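Local structure of peroxinectin A (Dictyostelium discoideum, 6ERC) at residues Phe23-Arg28 with Thr122-Asp127; Asn82-Lys87 with Glu295-Ala300; Gln142-Gly147 with Asn289-Asn294. The protein uses a haem group and hydrogen peroxide to oxidise phenolic donors, and also has peroxidase activity towards iodide and thiocyanate. All blocks are in the same frame, centred on the assembly; numbering follows the deposited sequence.

Contact 1: Phe23-Arg28 with Thr122-Asp127; sequences FTPFIR and TEVPCD. With BMA (beta-D-mannopyranose), chain H.
The ring of Pro25 meets the methyl groups of Thr122 and Val124 across an antiparallel sheet, and the two strands concerned are not neighbours: strand 139-144 runs between 24-25 and 113-124. The CA atoms of Pro25 and Thr122 accordingly stand 7.5 Å apart, too far for backbone pairing, and the gap is closed by side chains. The close-packed part is a small triangle of carbons. Pro25 CG lies 4.2 Å from Thr122 CG2 and 4.4 Å from Val124 CG1, and the two methyl carbons, Thr122 CG2 and Val124 CG1, are themselves 4.2 Å apart. Thr122 and Val124 are two residues apart on their strand and both point toward Pro25, while both Pro25 and Val124 also rest on Glu141 of the intervening strand. Beside Pro25, Phe23 and Thr24 both face Asn144, which makes a G1 beta bulge where the short edge strand begins.

The other side is much looser. Glu123 is exposed, and beyond Val124 the chain leaves the contact, the Cys126-Cys139 disulfide tying it to the start of strand 139-144. At Thr122 the oxygen branch is turned from the proline: with OG1 opposite the backbone N (chi1 -161°), CG2 is left for the apolar contact and OG1 carries a mannose, bonded to its C1 at 1.6 Å. Arg120 NH2 hydrogen-bonds the sugar. Only carbons meet across the segments and no hydrogen bond links them, so the 78 Å² is held mainly by van der Waals contact and apolar burial; glycosidic OG1, lacking a proton, could not donate one.

Contact 2: Asn82-Lys87 with Glu295-Ala300; sequences NMALSK and EFTTTA. With NA (sodium ion), chain K; HEM (protoporphyrin IX containing Fe), chain F.
Ala84 and Thr297 meet beside the haem in the propionate pocket of an animal haem peroxidase, where the loop after helix 70-80 passes the helix 294-300. The side chain of Thr297 shows how the pocket is built. Its CB sits 3.8 Å from the methyl carbon CB of Ala84. Its OG1, placed opposite the backbone N (chi1 -172°), lies 3.4 Å from the same Ala84 CB. Thr297 OG1 also donates a hydrogen bond of 2.8 Å to haem O2D. CG2, the other branch, rests against the ring of Phe26 and comes no nearer than 4.5 Å to Ser86 OG.

Ser86 supplies the second grip: its OG donates to haem O2D at 2.9 Å, so a hydroxyl from each segment holds one carboxylate oxygen, while its backbone N makes a weak bond to the other oxygen, O1D. Fixed at both oxygens, this propionate is unlikely to rotate freely. Arginines, among them Arg213, also hydrogen-bond the haem and would probably balance the charge of its propionates.

Further from the haem the contact is apolar. The bent end of Met83 lies roughly perpendicular to the Phe296 side chain, its CE 4.0 Å from ring atom CE2 of Phe296. The helix here widens into a pi-type turn, Glu295 O accepting from both Thr299 N and Ala300 N. At the start of the loop, just after helix 70-80, Asn82 O binds the sodium ion at 2.4 Å.

Contact 3: Gln142-Gly147 with Asn289-Asn294; sequences QINSLG and NAQVSN. With NA (sodium ion), chain K.
Gln142, on strand 139-144 of the antiparallel sheet, meets Asn294 in the first turn of helix 294-300. Asn294 ND2 donates to Gln142 OE1 at 3.1 Å, arriving in the carbonyl plane on a lone pair, though the bond is bent (138° at the hydrogen) and the amide planes stand 81° apart. A bend at chi2 of Gln142 (74°) brings OE1 over to the helix. A leucine here removes the acceptor: Asn294 ND2 would probably lose this mate, its amide relying more on OD1. Two residues on, Asn144 CB lies 3.7 Å from Gln291 NE2; the two side chains lie alongside but run head to tail, amides nearly perpendicular, and Asn144 ND2 is 4.1 Å from Val292 CG2.

A second shell fixes these groups. His390 ND1 bonds Asn294 OD1, Thr24 OG1 hydrogen-bonds Gln291 OE1, and Asn144 uses both ends of its amide, at Leu85 N and Met83 O. A water bridges Gln291 NE2 and Leu146 O, the latter bond unusually short and of doubtful length; Gly147 O, next along, binds sodium at 2.6 Å. Ser293 N-caps the helix, and before it an Asx turn shapes the loop: Asn289 OD1 accepts from Gln291 N at 3.0 Å.

How the contacts relate
Contacts 1, 3 and 2 run inward from the glycosylated surface to the haem: Pro25 of contact 1 is about 13 Å from the haem, side chain to ligand, Asn144 of contact 3 about 6 Å, and contact 2 bonds it directly. Centres of contacts 1 and 3 lie about 10 Å apart, those of 2 and 3 about 7 Å. Strand 24-25 pairs with 139-144. Contacts 2 and 3 meet through a probable bond between Leu85 O and Ser145 N (2.9 Å) and share the sodium ion, which Tyr149, Asp151 and Asn153 complete. Phe26 CE1 bridges contacts 1 and 2, 3.7 Å from Thr297 CG2. Arg213, the predicted transition-state stabiliser, is about 6 Å from Ala84 between side chains.

Contact 1: Phe23-Arg28 with Thr122-Asp127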
loop_
_atom_site.group_PDB
_atom_site.type_symbol
_atom_site.label_atom_id
_atom_site.label_comp_id
_atom_site.label_asym_id
_atom_site.label_seq_id
_atom_site.Cartn_x
_atom_site.Cartn_y
_atom_site.Cartn_z
ATOM N N PHE A 23 14.417 -6.740 -4.110
ATOM C CA PHE A 23 15.705 -6.268 -3.593
ATOM C C PHE A 23 16.500 -5.513 -4.656
ATOM O O PHE A 23 17.717 -5.668 -4.769
ATOM C CB PHE A 23 16.528 -7.431 -3.024
ATOM C CG PHE A 23 15.817 -8.215 -1.959
ATOM C CD1 PHE A 23 15.229 -7.575 -0.880
ATOM C CD2 PHE A 23 15.730 -9.596 -2.042
ATOM C CE1 PHE A 23 14.573 -8.299 0.099
ATOM C CE2 PHE A 23 15.074 -10.322 -1.067
ATOM C CZ PHE A 23 14.495 -9.675 0.003
ATOM N N THR A 24 15.812 -4.682 -5.437
ATOM C CA THR A 24 16.480 -3.867 -6.445
ATOM C C THR A 24 16.193 -2.385 -6.215
ATOM O O THR A 24 15.125 -2.030 -5.698
ATOM C CB THR A 24 16.033 -4.247 -7.864
ATOM O OG1 THR A 24 14.617 -4.083 -7.985
ATOM C CG2 THR A 24 16.414 -5.685 -8.183
ATOM N N PRO A 25 17.129 -1.499 -6.568
ATOM C CA PRO A 25 16.920 -0.067 -6.311
ATOM C C PRO A 25 15.630 0.435 -6.938
ATOM O O PRO A 25 15.177 -0.052 -7.980
ATOM C CB PRO A 25 18.143 0.609 -6.953
ATOM C CG PRO A 25 19.145 -0.477 -7.239
ATOM C CD PRO A 25 18.514 -1.816 -6.965
ATOM N N PHE A 26 15.019 1.408 -6.262
ATOM C CA PHE A 26 13.856 2.090 -6.813
ATOM C C PHE A 26 14.249 2.929 -8.026
ATOM O O PHE A 26 15.428 3.205 -8.277
ATOM C CB PHE A 26 13.194 2.994 -5.766
ATOM C CG PHE A 26 12.377 2.256 -4.747
ATOM C CD1 PHE A 26 11.110 1.790 -5.057
ATOM C CD2 PHE A 26 12.859 2.061 -3.460
ATOM C CE1 PHE A 26 10.350 1.127 -4.111
ATOM C CE2 PHE A 26 12.101 1.398 -2.512
ATOM C CZ PHE A 26 10.845 0.932 -2.839
ATOM N N ILE A 27 13.237 3.342 -8.771
ATOM C CA ILE A 27 13.409 4.275 -9.875
ATOM C C ILE A 27 13.163 5.689 -9.359
ATOM O O ILE A 27 12.514 5.897 -8.332
ATOM C CB ILE A 27 12.459 3.926 -11.052
ATOM C CG1 ILE A 27 12.798 2.550 -11.630
ATOM C CG2 ILE A 27 12.513 4.970 -12.160
ATOM C CD1 ILE A 27 14.195 2.444 -12.231
ATOM N N ARG A 28 13.706 6.676 -10.069
ATOM C CA ARG A 28 13.493 8.082 -9.759
ATOM C C ARG A 28 12.856 8.771 -10.957
ATOM O O ARG A 28 13.358 8.664 -12.080
ATOM C CB ARG A 28 14.809 8.780 -9.399
ATOM C CG ARG A 28 15.462 8.289 -8.119
ATOM C CD ARG A 28 14.903 8.978 -6.885
ATOM N NE ARG A 28 15.591 8.529 -5.677
ATOM C CZ ARG A 28 15.331 8.967 -4.451
ATOM N NH1 ARG A 28 14.392 9.880 -4.246
ATOM N NH2 ARG A 28 16.015 8.486 -3.423
ATOM N N THR A 122 21.606 1.137 -1.114
ATOM C CA THR A 122 22.771 0.522 -1.722
ATOM C C THR A 122 23.448 1.549 -2.617
ATOM O O THR A 122 22.804 2.456 -3.155
ATOM C CB THR A 122 22.384 -0.733 -2.537
ATOM O OG1 THR A 122 23.545 -1.542 -2.740
ATOM C CG2 THR A 122 21.784 -0.342 -3.914
ATOM N N GLU A 123 24.757 1.391 -2.765
ATOM C CA GLU A 123 25.526 2.277 -3.623
ATOM C C GLU A 123 25.132 2.058 -5.082
ATOM O O GLU A 123 24.904 0.935 -5.521
ATOM C CB GLU A 123 27.036 2.045 -3.418
ATOM C CG GLU A 123 27.911 3.057 -4.121
ATOM C CD GLU A 123 29.371 2.910 -3.731
ATOM O OE1 GLU A 123 29.647 2.376 -2.630
ATOM O OE2 GLU A 123 30.245 3.325 -4.517
ATOM N N VAL A 124 25.038 3.151 -5.830
ATOM C CA VAL A 124 24.674 3.102 -7.245
ATOM C C VAL A 124 25.651 3.965 -8.029
ATOM O O VAL A 124 26.389 4.790 -7.458
ATOM C CB VAL A 124 23.217 3.568 -7.480
ATOM C CG1 VAL A 124 22.246 2.610 -6.814
ATOM C CG2 VAL A 124 23.003 5.002 -6.989
ATOM N N PRO A 125 25.696 3.779 -9.350
ATOM C CA PRO A 125 26.563 4.618 -10.180
ATOM C C PRO A 125 26.063 6.051 -10.194
ATOM O O PRO A 125 24.856 6.303 -10.232
ATOM C CB PRO A 125 26.462 3.976 -11.568
ATOM C CG PRO A 125 25.929 2.614 -11.338
ATOM C CD PRO A 125 25.058 2.712 -10.133
ATOM N N CYS A 126 27.007 6.992 -10.166
ATOM C CA CYS A 126 26.658 8.405 -10.148
ATOM C C CYS A 126 26.358 8.962 -11.532
ATOM O O CYS A 126 25.764 10.041 -11.630
ATOM C CB CYS A 126 27.789 9.220 -9.516
ATOM S SG CYS A 126 27.918 9.071 -7.719
ATOM N N ASP A 127 26.757 8.267 -12.593
ATOM C CA ASP A 127 26.503 8.705 -13.960
ATOM C C ASP A 127 25.465 7.815 -14.639
ATOM O O ASP A 127 25.585 7.485 -15.820
ATOM C CB ASP A 127 27.799 8.734 -14.768
ATOM C CG ASP A 127 28.478 7.380 -14.842
ATOM O OD1 ASP A 127 27.891 6.384 -14.367
ATOM O OD2 ASP A 127 29.605 7.313 -15.378
HETATM C C1 BMA H . 24.033 -2.644 -1.729
HETATM C C2 BMA H . 23.769 -3.632 -0.544
HETATM C C3 BMA H . 23.119 -4.926 -1.093
HETATM C C4 BMA H . 23.734 -5.328 -2.464
HETATM C C5 BMA H . 25.084 -4.610 -2.632
HETATM C C6 BMA H . 25.858 -5.028 -3.872
HETATM O O2 BMA H . 22.856 -3.081 0.395
HETATM O O3 BMA H . 21.716 -4.789 -1.197
HETATM O O4 BMA H . 23.952 -6.729 -2.513
HETATM O O5 BMA H . 24.826 -3.205 -2.752
HETATM O O6 BMA H . 27.242 -5.244 -3.532
#

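Contact 2: Asn82-Lys87 with Glu295-Ala300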
loop_
_atom_site.group_PDB
_atom_site.type_symbol
_atom_site.label_atom_id
_atom_site.label_comp_id
_atom_site.label_asym_id
_atom_site.label_seq_id
_atom_site.Cartn_x
_atom_site.Cartn_y
_atom_site.Cartn_z
ATOM N N ASN A 82 1.411 -5.422 -3.018
ATOM C CA ASN A 82 1.815 -6.208 -4.175
ATOM C C ASN A 82 2.972 -5.584 -4.943
ATOM O O ASN A 82 3.412 -6.166 -5.940
ATOM C CB ASN A 82 0.633 -6.393 -5.137
ATOM C CG ASN A 82 -0.251 -7.566 -4.766
ATOM O OD1 ASN A 82 0.038 -8.709 -5.121
ATOM N ND2 ASN A 82 -1.342 -7.287 -4.063
ATOM N N MET A 83 3.479 -4.430 -4.512
ATOM C CA MET A 83 4.370 -3.654 -5.370
ATOM C C MET A 83 5.634 -3.151 -4.684
ATOM O O MET A 83 6.702 -3.186 -5.297
ATOM C CB MET A 83 3.592 -2.462 -5.950
ATOM C CG MET A 83 2.414 -2.859 -6.823
ATOM S SD MET A 83 1.503 -1.449 -7.485
ATOM C CE MET A 83 2.749 -0.698 -8.520
ATOM N N ALA A 84 5.548 -2.668 -3.446
ATOM C CA ALA A 84 6.684 -1.971 -2.855
ATOM C C ALA A 84 6.773 -2.215 -1.356
ATOM O O ALA A 84 5.756 -2.274 -0.663
ATOM C CB ALA A 84 6.592 -0.465 -3.120
ATOM N N LEU A 85 8.007 -2.342 -0.866
ATOM C CA LEU A 85 8.284 -2.368 0.565
ATOM C C LEU A 85 9.597 -1.644 0.814
ATOM O O LEU A 85 10.636 -2.040 0.277
ATOM C CB LEU A 85 8.365 -3.799 1.104
ATOM C CG LEU A 85 8.728 -3.899 2.590
ATOM C CD1 LEU A 85 7.579 -3.407 3.454
ATOM C CD2 LEU A 85 9.122 -5.313 2.968
ATOM N N SER A 86 9.552 -0.595 1.634
ATOM C CA SER A 86 10.756 0.148 2.007
ATOM C C SER A 86 11.269 -0.419 3.327
ATOM O O SER A 86 11.087 0.150 4.405
ATOM C CB SER A 86 10.453 1.637 2.101
ATOM O OG SER A 86 10.038 2.144 0.846
ATOM N N LYS A 87 11.923 -1.568 3.232
ATOM C CA LYS A 87 12.370 -2.278 4.426
ATOM C C LYS A 87 13.524 -1.523 5.077
ATOM O O LYS A 87 14.539 -1.280 4.412
ATOM C CB LYS A 87 12.793 -3.698 4.069
ATOM C CG LYS A 87 12.981 -4.614 5.277
ATOM C CD LYS A 87 13.260 -6.053 4.852
ATOM C CE LYS A 87 13.543 -6.957 6.045
ATOM N NZ LYS A 87 12.361 -7.085 6.944
ATOM N N GLU A 295 9.230 8.107 -5.913
ATOM C CA GLU A 295 8.208 9.096 -5.592
ATOM C C GLU A 295 6.831 8.458 -5.474
ATOM O O GLU A 295 5.994 8.938 -4.702
ATOM C CB GLU A 295 8.185 10.199 -6.650
ATOM C CG GLU A 295 9.495 10.966 -6.797
ATOM C CD GLU A 295 10.530 10.214 -7.620
ATOM O OE1 GLU A 295 10.307 9.021 -7.917
ATOM O OE2 GLU A 295 11.564 10.821 -7.974
ATOM N N PHE A 296 6.580 7.384 -6.226
ATOM C CA PHE A 296 5.279 6.721 -6.182
ATOM C C PHE A 296 5.002 6.162 -4.794
ATOM O O PHE A 296 4.003 6.511 -4.155
ATOM C CB PHE A 296 5.228 5.610 -7.234
ATOM C CG PHE A 296 3.982 4.760 -7.170
ATOM C CD1 PHE A 296 2.816 5.162 -7.801
ATOM C CD2 PHE A 296 3.985 3.551 -6.491
ATOM C CE1 PHE A 296 1.671 4.380 -7.747
ATOM C CE2 PHE A 296 2.840 2.763 -6.435
ATOM C CZ PHE A 296 1.686 3.180 -7.064
ATOM N N THR A 297 5.884 5.291 -4.306
ATOM C CA THR A 297 5.637 4.635 -3.031
ATOM C C THR A 297 5.900 5.559 -1.849
ATOM O O THR A 297 5.201 5.473 -0.834
ATOM C CB THR A 297 6.494 3.369 -2.920
ATOM O OG1 THR A 297 6.113 2.632 -1.755
ATOM C CG2 THR A 297 7.976 3.699 -2.838
ATOM N N THR A 298 6.885 6.451 -1.959
ATOM C CA THR A 298 7.236 7.310 -0.833
ATOM C C THR A 298 6.275 8.485 -0.689
ATOM O O THR A 298 5.949 8.884 0.433
ATOM C CB THR A 298 8.667 7.825 -0.993
ATOM O OG1 THR A 298 9.548 6.730 -1.272
ATOM C CG2 THR A 298 9.125 8.530 0.276
ATOM N N THR A 299 5.807 9.047 -1.807
ATOM C CA THR A 299 5.069 10.309 -1.781
ATOM C C THR A 299 3.647 10.155 -2.303
ATOM O O THR A 299 2.700 10.294 -1.527
ATOM C CB THR A 299 5.837 11.364 -2.582
ATOM O OG1 THR A 299 7.225 11.326 -2.224
ATOM C CG2 THR A 299 5.281 12.756 -2.305
ATOM N N ALA A 300 3.463 9.879 -3.594
ATOM C CA ALA A 300 2.142 9.993 -4.204
ATOM C C ALA A 300 1.152 9.005 -3.595
ATOM O O ALA A 300 0.085 9.394 -3.110
ATOM C CB ALA A 300 2.250 9.786 -5.715
HETATM NA NA NA K . 4.890 -8.066 -6.345
HETATM C CHA HEM F . 3.427 2.541 4.158
HETATM C CHB HEM F . 0.309 1.764 7.771
HETATM C CHC HEM F . -3.396 2.372 4.678
HETATM C CHD HEM F . -0.262 3.387 1.126
HETATM C C1A HEM F . 2.901 2.341 5.410
HETATM C C2A HEM F . 3.651 2.278 6.640
HETATM C C3A HEM F . 2.797 2.066 7.645
HETATM C C4A HEM F . 1.471 1.983 7.076
HETATM C CMA HEM F . 3.138 1.922 9.145
HETATM C CAA HEM F . 5.176 2.448 6.735
HETATM C CBA HEM F . 5.428 3.759 7.465
HETATM C CGA HEM F . 6.796 4.286 7.118
HETATM O O1A HEM F . 7.039 4.608 5.926
HETATM O O2A HEM F . 7.645 4.396 8.038
HETATM C C1B HEM F . -0.954 1.842 7.236
HETATM C C2B HEM F . -2.175 1.611 7.967
HETATM C C3B HEM F . -3.204 1.772 7.118
HETATM C C4B HEM F . -2.660 2.116 5.819
HETATM C CMB HEM F . -2.190 1.238 9.463
HETATM C CAB HEM F . -4.724 1.651 7.376
HETATM C CBB HEM F . -5.246 1.418 8.584
HETATM C C1C HEM F . -2.881 2.710 3.445
HETATM C C2C HEM F . -3.641 2.999 2.241
HETATM C C3C HEM F . -2.764 3.279 1.253
HETATM C C4C HEM F . -1.436 3.172 1.816
HETATM C CMC HEM F . -5.184 2.967 2.227
HETATM C CAC HEM F . -2.947 3.661 -0.239
HETATM C CBC HEM F . -4.112 3.777 -0.881
HETATM C C1D HEM F . 1.004 3.203 1.627
HETATM C C2D HEM F . 2.232 3.273 0.869
HETATM C C3D HEM F . 3.243 3.049 1.714
HETATM C C4D HEM F . 2.695 2.812 3.026
HETATM C CMD HEM F . 2.320 3.586 -0.639
HETATM C CAD HEM F . 4.746 2.998 1.393
HETATM C CBD HEM F . 4.985 1.615 0.794
HETATM C CGD HEM F . 6.349 1.086 1.167
HETATM O O1D HEM F . 6.477 0.495 2.270
HETATM O O2D HEM F . 7.311 1.240 0.373
HETATM N NA HEM F . 1.570 2.155 5.712
HETATM N NB HEM F . -1.282 2.148 5.930
HETATM N NC HEM F . -1.540 2.824 3.145
HETATM N ND HEM F . 1.325 2.918 2.938
HETATM FE FE HEM F . 0.038 2.484 4.401
#

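Contact 3: Gln142-Gly147 with Asn289-Asn294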
loop_
_atom_site.group_PDB
_atom_site.type_symbol
_atom_site.label_atom_id
_atom_site.label_comp_id
_atom_site.label_asym_id
_atom_site.label_seq_id
_atom_site.Cartn_x
_atom_site.Cartn_y
_atom_site.Cartn_z
ATOM N N GLN A 142 17.499 3.871 -2.702
ATOM C CA GLN A 142 16.764 3.012 -1.789
ATOM C C GLN A 142 16.373 1.701 -2.467
ATOM O O GLN A 142 16.215 1.621 -3.692
ATOM C CB GLN A 142 15.514 3.720 -1.251
ATOM C CG GLN A 142 15.774 4.677 -0.086
ATOM C CD GLN A 142 16.445 5.969 -0.516
ATOM O OE1 GLN A 142 16.122 6.533 -1.561
ATOM N NE2 GLN A 142 17.382 6.445 0.292
ATOM N N ILE A 143 16.230 0.660 -1.646
ATOM C CA ILE A 143 16.025 -0.713 -2.119
ATOM C C ILE A 143 14.572 -1.108 -1.902
ATOM O O ILE A 143 14.037 -0.970 -0.794
ATOM C CB ILE A 143 16.982 -1.708 -1.416
ATOM C CG1 ILE A 143 18.425 -1.574 -1.969
ATOM C CG2 ILE A 143 16.455 -3.149 -1.578
ATOM C CD1 ILE A 143 18.750 -2.492 -3.155
ATOM N N ASN A 144 13.939 -1.597 -2.964
ATOM C CA ASN A 144 12.596 -2.160 -2.878
ATOM C C ASN A 144 12.700 -3.617 -2.441
ATOM O O ASN A 144 13.138 -4.478 -3.213
ATOM C CB ASN A 144 11.859 -2.055 -4.216
ATOM C CG ASN A 144 10.400 -2.455 -4.110
ATOM O OD1 ASN A 144 9.916 -2.786 -3.027
ATOM N ND2 ASN A 144 9.693 -2.416 -5.222
ATOM N N SER A 145 12.298 -3.896 -1.206
ATOM C CA SER A 145 12.321 -5.259 -0.677
ATOM C C SER A 145 11.077 -6.054 -1.062
ATOM O O SER A 145 10.530 -6.803 -0.249
ATOM C CB SER A 145 12.498 -5.215 0.839
ATOM O OG SER A 145 13.784 -4.729 1.186
ATOM N N LEU A 146 10.619 -5.905 -2.301
ATOM C CA LEU A 146 9.432 -6.590 -2.783
ATOM C C LEU A 146 9.436 -6.540 -4.303
ATOM O O LEU A 146 9.965 -5.600 -4.901
ATOM C CB LEU A 146 8.154 -5.949 -2.232
ATOM C CG LEU A 146 7.007 -6.893 -1.878
ATOM C CD1 LEU A 146 7.322 -7.678 -0.615
ATOM C CD2 LEU A 146 5.721 -6.109 -1.713
ATOM N N GLY A 147 8.849 -7.563 -4.921
ATOM C CA GLY A 147 8.731 -7.586 -6.365
ATOM C C GLY A 147 7.857 -6.457 -6.872
ATOM O O GLY A 147 6.768 -6.223 -6.341
ATOM N N ASN A 289 10.321 -0.317 -18.114
ATOM C CA ASN A 289 10.738 -0.822 -16.813
ATOM C C ASN A 289 9.573 -0.697 -15.839
ATOM O O ASN A 289 9.086 0.410 -15.586
ATOM C CB ASN A 289 11.959 -0.058 -16.298
ATOM C CG ASN A 289 12.505 -0.631 -15.005
ATOM O OD1 ASN A 289 12.026 -1.648 -14.510
ATOM N ND2 ASN A 289 13.523 0.017 -14.457
ATOM N N ALA A 290 9.126 -1.831 -15.304
ATOM C CA ALA A 290 8.011 -1.859 -14.367
ATOM C C ALA A 290 8.420 -1.531 -12.937
ATOM O O ALA A 290 7.543 -1.423 -12.073
ATOM C CB ALA A 290 7.343 -3.235 -14.396
ATOM N N GLN A 291 9.718 -1.375 -12.668
ATOM C CA GLN A 291 10.190 -1.095 -11.319
ATOM C C GLN A 291 9.460 0.110 -10.736
ATOM O O GLN A 291 9.162 1.076 -11.443
ATOM C CB GLN A 291 11.699 -0.843 -11.337
ATOM C CG GLN A 291 12.335 -0.663 -9.965
ATOM C CD GLN A 291 12.512 -1.969 -9.223
ATOM O OE1 GLN A 291 12.755 -3.014 -9.828
ATOM N NE2 GLN A 291 12.394 -1.920 -7.902
ATOM N N VAL A 292 9.171 0.045 -9.435
ATOM C CA VAL A 292 8.448 1.125 -8.775
ATOM C C VAL A 292 9.345 2.352 -8.661
ATOM O O VAL A 292 10.560 2.245 -8.449
ATOM C CB VAL A 292 7.950 0.671 -7.391
ATOM C CG1 VAL A 292 7.300 1.836 -6.637
ATOM C CG2 VAL A 292 6.975 -0.487 -7.529
ATOM N N SER A 293 8.745 3.530 -8.798
ATOM C CA SER A 293 9.473 4.778 -8.636
ATOM C C SER A 293 9.493 5.188 -7.171
ATOM O O SER A 293 8.551 4.933 -6.417
ATOM C CB SER A 293 8.844 5.894 -9.470
ATOM O OG SER A 293 7.590 6.275 -8.932
ATOM N N ASN A 294 10.587 5.839 -6.776
ATOM C CA ASN A 294 10.737 6.260 -5.389
ATOM C C ASN A 294 9.652 7.247 -4.988
ATOM O O ASN A 294 9.184 7.224 -3.844
ATOM C CB ASN A 294 12.120 6.874 -5.182
ATOM C CG ASN A 294 12.621 6.711 -3.768
ATOM O OD1 ASN A 294 11.934 7.064 -2.808
ATOM N ND2 ASN A 294 13.819 6.156 -3.628
HETATM NA NA NA K . 4.890 -8.066 -6.345
HETATM O O HOH W 1 11.411 -4.732 -6.699
#